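Local coordinates for protein putative phosphatase (Bacteroides thetaiotaomicron, PDB 3KYA) that is a putative phosphatase of unproven activity that binds zinc ions and joins an IPT/TIG domain to a six-bladed beta-propeller, at residues Y206-I211 and A252-I257; K103-G108 and E456-H461; V133-F138 and R172-P177; P383-E388 and V406-I411. All blocks are in the same frame, centred on the assembly; numbering follows the deposited sequence.

Contact 1: residues Y206-I211 and A252-I257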
loop_
_atom_site.group_PDB
_atom_site.type_symbol
_atom_site.label_atom_id
_atom_site.label_comp_id
_atom_site.label_asym_id
_atom_site.label_seq_id
_atom_site.Cartn_x
_atom_site.Cartn_y
_atom_site.Cartn_z
ATOM N N TYR A 206 -39.387 4.119 10.369
ATOM C CA TYR A 206 -39.548 5.160 9.364
ATOM C C TYR A 206 -38.411 5.233 8.344
ATOM O O TYR A 206 -37.225 5.244 8.707
ATOM C CB TYR A 206 -39.666 6.527 10.044
ATOM C CG TYR A 206 -40.845 6.612 10.998
ATOM C CD1 TYR A 206 -40.735 6.161 12.309
ATOM C CD2 TYR A 206 -42.073 7.110 10.576
ATOM C CE1 TYR A 206 -41.817 6.215 13.182
ATOM C CE2 TYR A 206 -43.163 7.162 11.440
ATOM C CZ TYR A 206 -43.025 6.718 12.741
ATOM O OH TYR A 206 -44.101 6.768 13.604
HETATM N N MSE A 207 -38.805 5.295 7.077
HETATM C CA MSE A 207 -37.899 5.541 5.961
HETATM C C MSE A 207 -37.886 7.050 5.795
HETATM O O MSE A 207 -38.954 7.670 5.755
HETATM C CB MSE A 207 -38.406 4.870 4.686
HETATM C CG MSE A 207 -37.482 5.062 3.473
HETATM SE SE MSE A 207 -38.208 4.363 1.802
HETATM C CE MSE A 207 -38.012 2.426 2.061
ATOM N N ILE A 208 -36.690 7.637 5.719
ATOM C CA ILE A 208 -36.504 9.080 5.602
ATOM C C ILE A 208 -35.954 9.341 4.206
ATOM O O ILE A 208 -34.877 8.850 3.861
ATOM C CB ILE A 208 -35.558 9.595 6.714
ATOM C CG1 ILE A 208 -36.167 9.308 8.102
ATOM C CG2 ILE A 208 -35.282 11.097 6.536
ATOM C CD1 ILE A 208 -35.183 9.341 9.264
ATOM N N VAL A 209 -36.702 10.097 3.409
ATOM C CA VAL A 209 -36.399 10.326 2.009
ATOM C C VAL A 209 -36.150 11.789 1.669
ATOM O O VAL A 209 -37.026 12.640 1.885
ATOM C CB VAL A 209 -37.570 9.832 1.131
ATOM C CG1 VAL A 209 -37.293 10.098 -0.346
ATOM C CG2 VAL A 209 -37.840 8.352 1.386
ATOM N N ALA A 210 -34.964 12.067 1.115
ATOM C CA ALA A 210 -34.577 13.415 0.691
ATOM C C ALA A 210 -34.867 13.631 -0.800
ATOM O O ALA A 210 -34.626 12.739 -1.625
ATOM C CB ALA A 210 -33.058 13.679 1.001
ATOM N N ILE A 211 -35.387 14.814 -1.146
ATOM C CA ILE A 211 -35.704 15.150 -2.530
ATOM C C ILE A 211 -35.077 16.513 -2.881
ATOM O O ILE A 211 -34.825 17.311 -1.991
ATOM C CB ILE A 211 -37.228 15.168 -2.806
ATOM C CG1 ILE A 211 -37.915 16.341 -2.080
ATOM C CG2 ILE A 211 -37.849 13.820 -2.418
ATOM C CD1 ILE A 211 -39.345 16.547 -2.496
ATOM N N ALA A 252 -30.085 13.294 3.049
ATOM C CA ALA A 252 -30.342 13.325 4.487
ATOM C C ALA A 252 -29.779 12.045 5.110
ATOM O O ALA A 252 -29.980 10.954 4.572
ATOM C CB ALA A 252 -31.834 13.475 4.773
ATOM N N THR A 253 -29.093 12.181 6.241
ATOM C CA THR A 253 -28.404 11.063 6.895
ATOM C C THR A 253 -28.656 11.046 8.400
ATOM O O THR A 253 -28.705 12.111 9.031
ATOM C CB THR A 253 -26.879 11.165 6.672
ATOM O OG1 THR A 253 -26.614 11.403 5.280
ATOM C CG2 THR A 253 -26.163 9.887 7.127
ATOM N N ILE A 254 -28.786 9.842 8.964
ATOM C CA ILE A 254 -29.025 9.630 10.391
ATOM C C ILE A 254 -27.730 9.302 11.131
ATOM O O ILE A 254 -26.922 8.487 10.642
ATOM C CB ILE A 254 -30.060 8.476 10.608
ATOM C CG1 ILE A 254 -31.457 8.934 10.187
ATOM C CG2 ILE A 254 -30.106 8.022 12.060
ATOM C CD1 ILE A 254 -32.094 9.991 11.117
ATOM N N HIS A 255 -27.516 9.935 12.289
ATOM C CA HIS A 255 -26.336 9.642 13.108
ATOM C C HIS A 255 -26.513 8.230 13.685
ATOM O O HIS A 255 -27.511 7.970 14.355
ATOM C CB HIS A 255 -26.143 10.657 14.232
ATOM C CG HIS A 255 -24.798 10.575 14.877
ATOM N ND1 HIS A 255 -24.532 9.746 15.940
ATOM C CD2 HIS A 255 -23.624 11.189 14.573
ATOM C CE1 HIS A 255 -23.260 9.866 16.282
ATOM N NE2 HIS A 255 -22.684 10.733 15.465
ATOM N N PRO A 256 -25.543 7.331 13.445
ATOM C CA PRO A 256 -25.717 5.921 13.838
ATOM C C PRO A 256 -25.733 5.633 15.340
ATOM O O PRO A 256 -26.180 4.552 15.731
ATOM C CB PRO A 256 -24.535 5.217 13.156
ATOM C CG PRO A 256 -23.495 6.285 13.017
ATOM C CD PRO A 256 -24.237 7.565 12.794
ATOM N N ILE A 257 -25.285 6.571 16.174
ATOM C CA ILE A 257 -25.315 6.365 17.619
ATOM C C ILE A 257 -26.425 7.156 18.310
ATOM O O ILE A 257 -27.177 6.583 19.101
ATOM C CB ILE A 257 -23.970 6.727 18.303
ATOM C CG1 ILE A 257 -22.789 6.045 17.586
ATOM C CG2 ILE A 257 -24.017 6.359 19.794
ATOM C CD1 ILE A 257 -22.877 4.534 17.504
HETATM O O HOH W 1 -32.539 10.298 3.300
#

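Contact 2: residues K103-G108 and E456-H461. With EDO (1,2-ethanediol), chain G.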
loop_
_atom_site.group_PDB
_atom_site.type_symbol
_atom_site.label_atom_id
_atom_site.label_comp_id
_atom_site.label_asym_id
_atom_site.label_seq_id
_atom_site.Cartn_x
_atom_site.Cartn_y
_atom_site.Cartn_z
ATOM N N LYS A 103 -9.178 -17.936 -3.346
ATOM C CA LYS A 103 -10.265 -17.231 -4.016
ATOM C C LYS A 103 -10.163 -15.725 -3.834
ATOM O O LYS A 103 -9.700 -15.248 -2.795
ATOM C CB LYS A 103 -11.622 -17.730 -3.511
ATOM C CG LYS A 103 -11.870 -19.201 -3.823
ATOM C CD LYS A 103 -13.303 -19.623 -3.517
ATOM C CE LYS A 103 -13.588 -19.679 -2.037
ATOM N NZ LYS A 103 -12.793 -20.751 -1.368
ATOM N N LYS A 104 -10.621 -14.990 -4.844
ATOM C CA LYS A 104 -10.631 -13.530 -4.809
ATOM C C LYS A 104 -12.023 -12.940 -5.012
ATOM O O LYS A 104 -12.926 -13.587 -5.541
ATOM C CB LYS A 104 -9.704 -12.971 -5.903
ATOM C CG LYS A 104 -8.223 -13.152 -5.620
ATOM C CD LYS A 104 -7.359 -12.671 -6.791
ATOM C CE LYS A 104 -5.880 -12.767 -6.453
ATOM N NZ LYS A 104 -5.028 -12.455 -7.648
HETATM N N MSE A 105 -12.177 -11.693 -4.585
HETATM C CA MSE A 105 -13.385 -10.936 -4.855
HETATM C C MSE A 105 -13.473 -10.734 -6.378
HETATM O O MSE A 105 -12.445 -10.556 -7.065
HETATM C CB MSE A 105 -13.350 -9.585 -4.138
HETATM C CG MSE A 105 -13.327 -9.682 -2.624
HETATM SE SE MSE A 105 -15.071 -10.117 -1.911
HETATM C CE MSE A 105 -15.836 -8.350 -1.680
ATOM N N VAL A 106 -14.691 -10.784 -6.906
ATOM C CA VAL A 106 -14.923 -10.587 -8.329
ATOM C C VAL A 106 -16.173 -9.733 -8.563
ATOM O O VAL A 106 -17.080 -9.713 -7.732
ATOM C CB VAL A 106 -15.067 -11.929 -9.094
ATOM C CG1 VAL A 106 -13.737 -12.708 -9.076
ATOM C CG2 VAL A 106 -16.232 -12.795 -8.541
ATOM N N VAL A 107 -16.214 -9.031 -9.693
ATOM C CA VAL A 107 -17.396 -8.244 -10.047
ATOM C C VAL A 107 -18.365 -9.175 -10.788
ATOM O O VAL A 107 -17.940 -10.007 -11.582
ATOM C CB VAL A 107 -17.052 -7.027 -10.911
ATOM C CG1 VAL A 107 -18.315 -6.211 -11.245
ATOM C CG2 VAL A 107 -16.021 -6.139 -10.199
ATOM N N GLY A 108 -19.650 -9.048 -10.484
ATOM C CA GLY A 108 -20.717 -9.822 -11.139
ATOM C C GLY A 108 -21.852 -8.899 -11.540
ATOM O O GLY A 108 -21.820 -7.704 -11.227
ATOM N N GLU A 456 -20.414 -9.946 3.411
ATOM C CA GLU A 456 -19.165 -9.358 2.920
ATOM C C GLU A 456 -19.187 -9.165 1.405
ATOM O O GLU A 456 -18.347 -9.697 0.671
ATOM C CB GLU A 456 -17.965 -10.187 3.378
ATOM C CG GLU A 456 -17.769 -10.073 4.884
ATOM C CD GLU A 456 -16.613 -10.910 5.413
ATOM O OE1 GLU A 456 -16.238 -11.911 4.765
ATOM O OE2 GLU A 456 -16.100 -10.566 6.494
HETATM N N MSE A 457 -20.167 -8.400 0.953
HETATM C CA MSE A 457 -20.308 -8.097 -0.466
HETATM C C MSE A 457 -20.911 -6.731 -0.705
HETATM O O MSE A 457 -21.691 -6.214 0.105
HETATM C CB MSE A 457 -21.170 -9.150 -1.167
HETATM C CG MSE A 457 -22.584 -9.228 -0.704
HETATM SE SE MSE A 457 -23.458 -10.772 -1.560
HETATM C CE MSE A 457 -23.648 -10.008 -3.320
ATOM N N PHE A 458 -20.538 -6.162 -1.844
ATOM C CA PHE A 458 -21.035 -4.881 -2.262
ATOM C C PHE A 458 -22.085 -5.055 -3.347
ATOM O O PHE A 458 -22.006 -5.992 -4.144
ATOM C CB PHE A 458 -19.932 -4.040 -2.925
ATOM C CG PHE A 458 -18.775 -3.658 -2.029
ATOM C CD1 PHE A 458 -17.673 -4.498 -1.881
ATOM C CD2 PHE A 458 -18.744 -2.403 -1.427
ATOM C CE1 PHE A 458 -16.585 -4.112 -1.095
ATOM C CE2 PHE A 458 -17.664 -2.007 -0.645
ATOM C CZ PHE A 458 -16.582 -2.859 -0.478
ATOM N N TYR A 459 -23.069 -4.157 -3.351
ATOM C CA TYR A 459 -23.982 -3.999 -4.479
ATOM C C TYR A 459 -23.691 -2.607 -5.037
ATOM O O TYR A 459 -23.551 -1.638 -4.284
ATOM C CB TYR A 459 -25.453 -4.113 -4.086
ATOM C CG TYR A 459 -25.803 -5.503 -3.656
ATOM C CD1 TYR A 459 -26.204 -6.450 -4.584
ATOM C CD2 TYR A 459 -25.699 -5.886 -2.324
ATOM C CE1 TYR A 459 -26.505 -7.737 -4.201
ATOM C CE2 TYR A 459 -26.024 -7.162 -1.927
ATOM C CZ TYR A 459 -26.416 -8.085 -2.870
ATOM O OH TYR A 459 -26.723 -9.370 -2.498
ATOM N N VAL A 460 -23.612 -2.514 -6.359
ATOM C CA VAL A 460 -23.266 -1.287 -7.034
ATOM C C VAL A 460 -24.330 -0.924 -8.052
ATOM O O VAL A 460 -24.748 -1.780 -8.817
ATOM C CB VAL A 460 -21.956 -1.471 -7.813
ATOM C CG1 VAL A 460 -21.551 -0.160 -8.481
ATOM C CG2 VAL A 460 -20.841 -2.017 -6.889
ATOM N N HIS A 461 -24.751 0.340 -8.088
ATOM C CA HIS A 461 -25.679 0.791 -9.104
ATOM C C HIS A 461 -24.901 1.402 -10.263
ATOM O O HIS A 461 -24.336 2.504 -10.135
ATOM C CB HIS A 461 -26.700 1.781 -8.547
ATOM C CG HIS A 461 -27.607 2.349 -9.590
ATOM N ND1 HIS A 461 -28.026 3.667 -9.583
ATOM C CD2 HIS A 461 -28.105 1.802 -10.726
ATOM C CE1 HIS A 461 -28.796 3.882 -10.635
ATOM N NE2 HIS A 461 -28.846 2.775 -11.356
HETATM C C1 EDO G . -14.289 -12.520 8.305
HETATM O O1 EDO G . -13.756 -11.365 7.646
HETATM C C2 EDO G . -14.116 -13.753 7.422
HETATM O O2 EDO G . -15.396 -14.322 7.116
#

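Contact 3: residues V133-F138 and R172-P177. With EDO (1,2-ethanediol), chain J.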
loop_
_atom_site.group_PDB
_atom_site.type_symbol
_atom_site.label_atom_id
_atom_site.label_comp_id
_atom_site.label_asym_id
_atom_site.label_seq_id
_atom_site.Cartn_x
_atom_site.Cartn_y
_atom_site.Cartn_z
ATOM N N VAL A 133 -39.070 -10.306 -20.578
ATOM C CA VAL A 133 -39.547 -10.827 -19.300
ATOM C C VAL A 133 -38.650 -10.366 -18.142
ATOM O O VAL A 133 -39.151 -9.798 -17.165
ATOM C CB VAL A 133 -39.602 -12.362 -19.296
ATOM C CG1 VAL A 133 -40.080 -12.877 -17.935
ATOM C CG2 VAL A 133 -40.511 -12.873 -20.426
ATOM N N LYS A 134 -37.338 -10.597 -18.245
ATOM C CA LYS A 134 -36.446 -10.217 -17.146
ATOM C C LYS A 134 -36.480 -8.700 -16.934
ATOM O O LYS A 134 -36.701 -7.919 -17.872
ATOM C CB LYS A 134 -35.015 -10.749 -17.317
ATOM C CG LYS A 134 -34.195 -10.203 -18.465
ATOM C CD LYS A 134 -32.744 -10.685 -18.350
ATOM C CE LYS A 134 -31.926 -10.366 -19.600
ATOM N NZ LYS A 134 -30.504 -10.769 -19.449
ATOM N N CYS A 135 -36.273 -8.293 -15.682
ATOM C CA CYS A 135 -36.363 -6.894 -15.311
ATOM C C CYS A 135 -35.239 -6.018 -15.885
ATOM O O CYS A 135 -34.142 -6.486 -16.213
ATOM C CB CYS A 135 -36.421 -6.755 -13.784
ATOM S SG CYS A 135 -34.847 -7.114 -12.938
ATOM N N CYS A 136 -35.554 -4.740 -16.011
ATOM C CA CYS A 136 -34.641 -3.741 -16.543
ATOM C C CYS A 136 -35.118 -2.340 -16.156
ATOM O O CYS A 136 -36.241 -2.165 -15.682
ATOM C CB CYS A 136 -34.514 -3.876 -18.061
ATOM S SG CYS A 136 -36.111 -3.835 -18.983
ATOM N N GLY A 137 -34.244 -1.355 -16.337
ATOM C CA GLY A 137 -34.545 0.039 -16.024
ATOM C C GLY A 137 -33.244 0.673 -15.577
ATOM O O GLY A 137 -32.326 0.838 -16.395
ATOM N N PHE A 138 -33.187 1.030 -14.297
ATOM C CA PHE A 138 -31.964 1.512 -13.614
ATOM C C PHE A 138 -31.147 2.607 -14.311
ATOM O O PHE A 138 -29.944 2.714 -14.048
ATOM C CB PHE A 138 -31.011 0.311 -13.414
ATOM C CG PHE A 138 -31.646 -0.880 -12.743
ATOM C CD1 PHE A 138 -31.935 -0.847 -11.390
ATOM C CD2 PHE A 138 -31.944 -2.033 -13.464
ATOM C CE1 PHE A 138 -32.521 -1.927 -10.761
ATOM C CE2 PHE A 138 -32.534 -3.145 -12.833
ATOM C CZ PHE A 138 -32.818 -3.088 -11.487
ATOM N N ARG A 172 -35.619 -12.740 -5.891
ATOM C CA ARG A 172 -35.007 -12.326 -7.152
ATOM C C ARG A 172 -36.029 -11.651 -8.075
ATOM O O ARG A 172 -36.217 -12.045 -9.228
ATOM C CB ARG A 172 -34.307 -13.521 -7.824
ATOM C CG ARG A 172 -33.178 -14.083 -6.941
ATOM C CD ARG A 172 -32.455 -15.266 -7.535
ATOM N NE ARG A 172 -31.920 -15.013 -8.879
ATOM C CZ ARG A 172 -30.761 -14.424 -9.159
ATOM N NH1 ARG A 172 -29.973 -13.943 -8.194
ATOM N NH2 ARG A 172 -30.402 -14.281 -10.431
HETATM N N MSE A 173 -36.691 -10.639 -7.516
HETATM C CA MSE A 173 -37.738 -9.878 -8.177
HETATM C C MSE A 173 -37.538 -8.402 -7.946
HETATM O O MSE A 173 -37.194 -7.998 -6.836
HETATM C CB MSE A 173 -39.103 -10.239 -7.570
HETATM C CG MSE A 173 -39.584 -11.669 -7.744
HETATM SE SE MSE A 173 -40.106 -12.016 -9.577
HETATM C CE MSE A 173 -41.269 -10.513 -9.825
ATOM N N LEU A 174 -37.749 -7.603 -8.996
ATOM C CA LEU A 174 -37.738 -6.148 -8.928
ATOM C C LEU A 174 -39.179 -5.670 -8.915
ATOM O O LEU A 174 -39.991 -6.108 -9.741
ATOM C CB LEU A 174 -37.041 -5.529 -10.145
ATOM C CG LEU A 174 -36.982 -4.002 -10.248
ATOM C CD1 LEU A 174 -36.022 -3.425 -9.198
ATOM C CD2 LEU A 174 -36.540 -3.560 -11.646
ATOM N N SER A 175 -39.501 -4.791 -7.980
ATOM C CA SER A 175 -40.841 -4.218 -7.880
ATOM C C SER A 175 -40.759 -2.715 -7.616
ATOM O O SER A 175 -39.663 -2.168 -7.358
ATOM C CB SER A 175 -41.670 -4.951 -6.797
ATOM O OG SER A 175 -41.063 -4.796 -5.524
ATOM N N SER A 176 -41.914 -2.043 -7.712
ATOM C CA SER A 176 -42.024 -0.596 -7.503
ATOM C C SER A 176 -43.116 -0.286 -6.466
ATOM O O SER A 176 -44.182 0.241 -6.811
ATOM C CB SER A 176 -42.333 0.105 -8.822
ATOM O OG SER A 176 -41.361 -0.203 -9.799
ATOM N N PRO A 177 -42.853 -0.603 -5.187
ATOM C CA PRO A 177 -43.892 -0.466 -4.153
ATOM C C PRO A 177 -44.215 0.968 -3.706
ATOM O O PRO A 177 -45.316 1.213 -3.193
ATOM C CB PRO A 177 -43.301 -1.247 -2.974
ATOM C CG PRO A 177 -41.806 -1.103 -3.152
ATOM C CD PRO A 177 -41.577 -1.105 -4.633
HETATM C C1 EDO J . -29.354 -11.623 -15.006
HETATM O O1 EDO J . -28.529 -12.609 -14.371
HETATM C C2 EDO J . -28.510 -10.403 -15.375
HETATM O O2 EDO J . -29.077 -9.712 -16.500
#

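Contact 4: residues P383-E388 and V406-I411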
loop_
_atom_site.group_PDB
_atom_site.type_symbol
_atom_site.label_atom_id
_atom_site.label_comp_id
_atom_site.label_asym_id
_atom_site.label_seq_id
_atom_site.Cartn_x
_atom_site.Cartn_y
_atom_site.Cartn_z
ATOM N N PRO A 383 -10.128 -6.122 8.635
ATOM C CA PRO A 383 -9.617 -6.991 9.712
ATOM C C PRO A 383 -8.148 -6.776 10.081
ATOM O O PRO A 383 -7.736 -7.181 11.168
ATOM C CB PRO A 383 -9.810 -8.402 9.147
ATOM C CG PRO A 383 -10.902 -8.274 8.174
ATOM C CD PRO A 383 -10.732 -6.915 7.550
ATOM N N ASP A 384 -7.364 -6.163 9.199
ATOM C CA ASP A 384 -5.964 -5.872 9.495
ATOM C C ASP A 384 -5.799 -4.712 10.482
ATOM O O ASP A 384 -4.730 -4.556 11.058
ATOM C CB ASP A 384 -5.177 -5.555 8.214
ATOM C CG ASP A 384 -5.152 -6.714 7.226
ATOM O OD1 ASP A 384 -5.444 -7.863 7.618
ATOM O OD2 ASP A 384 -4.832 -6.471 6.040
ATOM N N TYR A 385 -6.832 -3.891 10.675
ATOM C CA TYR A 385 -6.725 -2.772 11.617
ATOM C C TYR A 385 -7.034 -3.257 13.023
ATOM O O TYR A 385 -8.040 -3.924 13.230
ATOM C CB TYR A 385 -7.659 -1.611 11.254
ATOM C CG TYR A 385 -7.425 -0.957 9.896
ATOM C CD1 TYR A 385 -6.242 -1.151 9.182
ATOM C CD2 TYR A 385 -8.354 -0.054 9.373
ATOM C CE1 TYR A 385 -6.029 -0.524 7.972
ATOM C CE2 TYR A 385 -8.133 0.589 8.159
ATOM C CZ TYR A 385 -6.980 0.344 7.465
ATOM O OH TYR A 385 -6.757 0.970 6.267
ATOM N N THR A 386 -6.183 -2.901 13.983
ATOM C CA THR A 386 -6.324 -3.362 15.372
ATOM C C THR A 386 -6.592 -2.264 16.415
ATOM O O THR A 386 -6.973 -2.580 17.543
ATOM C CB THR A 386 -5.056 -4.135 15.824
ATOM O OG1 THR A 386 -3.918 -3.263 15.774
ATOM C CG2 THR A 386 -4.804 -5.354 14.931
ATOM N N GLY A 387 -6.389 -0.996 16.066
ATOM C CA GLY A 387 -6.618 0.106 17.012
ATOM C C GLY A 387 -8.076 0.520 17.098
ATOM O O GLY A 387 -8.977 -0.290 16.860
ATOM N N GLU A 388 -8.315 1.781 17.449
ATOM C CA GLU A 388 -9.685 2.307 17.518
ATOM C C GLU A 388 -10.304 2.552 16.145
ATOM O O GLU A 388 -11.519 2.595 16.029
ATOM C CB GLU A 388 -9.770 3.590 18.358
ATOM C CG GLU A 388 -9.890 3.314 19.853
ATOM C CD GLU A 388 -10.260 4.553 20.647
ATOM O OE1 GLU A 388 -9.536 5.571 20.548
ATOM O OE2 GLU A 388 -11.273 4.493 21.387
ATOM N N VAL A 406 -10.499 4.724 0.274
ATOM C CA VAL A 406 -9.876 5.808 1.026
ATOM C C VAL A 406 -9.551 5.313 2.432
ATOM O O VAL A 406 -10.462 4.953 3.197
ATOM C CB VAL A 406 -10.801 7.072 1.147
ATOM C CG1 VAL A 406 -10.067 8.213 1.875
ATOM C CG2 VAL A 406 -11.285 7.561 -0.235
ATOM N N THR A 407 -8.264 5.279 2.777
ATOM C CA THR A 407 -7.859 4.890 4.115
ATOM C C THR A 407 -8.109 6.078 5.049
ATOM O O THR A 407 -8.253 7.204 4.586
ATOM C CB THR A 407 -6.375 4.461 4.184
ATOM O OG1 THR A 407 -5.525 5.564 3.843
ATOM C CG2 THR A 407 -6.112 3.285 3.245
ATOM N N PRO A 408 -8.167 5.838 6.364
ATOM C CA PRO A 408 -8.393 6.926 7.320
ATOM C C PRO A 408 -7.346 8.041 7.234
ATOM O O PRO A 408 -7.656 9.183 7.539
ATOM C CB PRO A 408 -8.297 6.228 8.673
ATOM C CG PRO A 408 -8.701 4.858 8.404
ATOM C CD PRO A 408 -8.180 4.527 7.032
ATOM N N GLU A 409 -6.143 7.691 6.789
ATOM C CA GLU A 409 -5.028 8.630 6.632
ATOM C C GLU A 409 -5.141 9.475 5.360
ATOM O O GLU A 409 -4.376 10.427 5.171
ATOM C CB GLU A 409 -3.681 7.871 6.621
ATOM C CG GLU A 409 -3.308 7.139 7.932
ATOM C CD GLU A 409 -4.147 5.896 8.254
ATOM O OE1 GLU A 409 -4.864 5.369 7.358
ATOM O OE2 GLU A 409 -4.079 5.433 9.430
ATOM N N GLY A 410 -6.073 9.120 4.478
ATOM C CA GLY A 410 -6.301 9.857 3.243
ATOM C C GLY A 410 -5.634 9.312 1.993
ATOM O O GLY A 410 -5.539 10.016 0.990
ATOM N N ILE A 411 -5.163 8.072 2.025
ATOM C CA ILE A 411 -4.604 7.474 0.816
ATOM C C ILE A 411 -5.762 6.943 -0.054
ATOM O O ILE A 411 -6.566 6.123 0.404
ATOM C CB ILE A 411 -3.599 6.359 1.116
ATOM C CG1 ILE A 411 -2.414 6.918 1.915
ATOM C CG2 ILE A 411 -3.094 5.743 -0.174
ATOM C CD1 ILE A 411 -1.259 5.925 2.108
HETATM O O HOH W 2 -4.382 2.763 6.581
#

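Contact 1: residues Y206-I211 and A252-I257
Flat groups lie beyond the touching pair Ile208 and Ile254, not between them. The His255 ring, just beyond Ile254, carries CD of Pro256 3.7 Å above one face and displaced from the ring centre, has C of Ile257 in plane at its edge, and stacks with Tyr339. At the start of strand 206-211, the Tyr206 ring meets Phe280 with the planes inclined by about 50°. The contact joins two successive blades of the six-bladed beta-propeller: strand 206-211 is second in its four-stranded antiparallel sheet, and strand 252-254 opens the next one.

Two apolar pairs carry the interface. CD1 of Ile208 touches CD1 of Ile254 at 3.7 Å and lies 3.9 Å from CG1 of Ile254, the two side chains crossing at about a right angle. The second torsions account for this meeting: the Ile208 branch runs out extended (chi2 161°), whereas that of Ile254 is folded (chi2 -70°). Ala210 and Ala252, the residues in closest backbone register, meet through their methyl groups, CB to CB, at 4.0 Å. CB of Ala210 also approaches N of Ala252, whose hydrogen bond goes to the hydroxyl of Ser190 in the strand beside 206-211. Leu261 extends the apolar layer, since Ile208, Ala252 and Ile254 all touch it.

Direct polar bonds between the strands are absent, and a water spans them instead. It donates to both backbone carbonyls, at 2.8 Å to O of Ile208 and 2.9 Å to O of Ala252.

Contact 2: residues K103-G108 and E456-H461
Met105, a selenomethionine, lays its terminal methyl over the backbone of Glu456, with CE 3.7 Å from O of that residue. SE of Met105 follows at 4.2 Å from O of Glu456. The methyl also reaches Phe458, where CE stands at the ring edge, near the ring plane, 4.3 Å from CD1. Bends at chi2 (-76°) and chi3 (-89°) curl the chain so that CE, rather than CG, makes these contacts.

Glu456 has positive phi and psi, and with Met457 it faces Asp452 in a G1 beta bulge that starts strand 457-462. Its carboxylate turns to a 1,2-ethanediol, probably from the crystallisation liquor: O1 of the diol donates to OE2 of Glu456 at 2.7 Å, and the bond from O2 to OE1 is weak. The Phe458 ring additionally meets Tyr451 and Tyr394 at inclined angles.

The 8.7 Å between CA of Met105 and CA of Met457 shows that these are not adjacent strands. Strand 467-473 lies between 105-110 and 457-462, so Met105 reaches past it within one antiparallel sheet, where a strand from before the other blades joins strands from the chain's end, as in the closure of a beta-propeller ring.

Contact 3: residues V133-F138 and R172-P177
Leu174 starts at CB against Cys135, 3.9 Å from SG and equally near that residue's CB. From there CG, placed anti to the backbone N (chi1 178°), directs both methyls at the loop 133-138. CD1 of Leu174 meets the far end of the Phe138 ring, 4.0 Å from CZ, with CE1 close behind. CD2 of Leu174 is wedged between two partners, 3.8 Å from CZ of Phe138 and 3.8 Å from CB of Cys135. The ring and the leucine approach from opposite directions, and CD2 meets the ring obliquely. Taking the ring away, as with an alanine here, would probably open a gap beside both Leu174 methyls, with CD2 left mainly to Cys135 on the loop side.

Gly137 brings the chain round to Phe138 with backbone angles (148/-112°) that call for glycine. Backbone bonds of Cys135 to Pro126 and of Leu174 to Gly125 tie both segments to the short strand 125-126, while Gln165 and Ile167 touch Leu174 from strand 161-168.

Cys135, Phe138 and Leu174 are all buried. A bound zinc ion lies about 10 Å from the Phe138 side chain. The contact is the loop between strands 125-126 and 141-147 packing on strand 173-178 of the same propeller blade, in which His153 and Asp168 bind zinc.

Contact 4: residues P383-E388 and V406-I411
OH of Tyr385, 3.9 Å from CG2 of Thr407, is held by two polar partners. A water donates to OH of Tyr385 at 3.0 Å, and OD1 of Asp392, on strand 391-397, makes a direct hydrogen bond to it. The same water also donates to OE1 of Glu409 at 2.8 Å, thereby bridging the two loops.

Around this polar end the packing is apolar and slight. CD of Pro408 lies 3.9 Å from OH of Tyr385 and a little farther from CE2, meeting the ring obliquely, while the Thr407 side chain crosses the tyrosine at about a right angle.

The receiving loop is a tight hairpin between strands 402-406 and 412-415. Its type I turn, Thr407 to Gly410, is closed by N of Gly410 on O of Thr407 at 2.9 Å, and N of Thr407 bonds to O of Ile411. OG1 of Thr407, set between the backbone N and the carbonyl carbon (chi1 63°), accepts from N of Ile411 at 3.1 Å with an angle of 147°. Replacing Thr407 by alanine would probably leave N of Ile411 without this acceptor and open a gap beside the tyrosine hydroxyl.

Beyond the pair, Glu388 packs on Glu27 of the second subunit. With the carboxylates of Asp392 and Glu409 both nearby, the phenol of Tyr385 is likely to stay neutral; little surface is buried, and the loops' one polar link is mediated by water.

How the contacts relate
Contacts 1 and 3 are buried and apolar, contact 2 is partly buried, and contact 4 lies at the surface. Their geometry follows their place in the propeller. Contact 1 crosses between successive blades, whereas contacts 2, 3 and 4 each join parts of a single blade: strands in contact 2, loop to strand in contact 3 and two loops in contact 4. Contacts 2 and 3 touch, through NE2 of His461 and O of Phe138 (2.9 Å, probably a hydrogen bond), linking the ring-closing blade to its neighbour. Water bridges backbone carbonyls in contact 1 but side chains in contact 4. Contacts 3 and 4 lie on opposite sides of the chain's centre, their centres 37 Å apart.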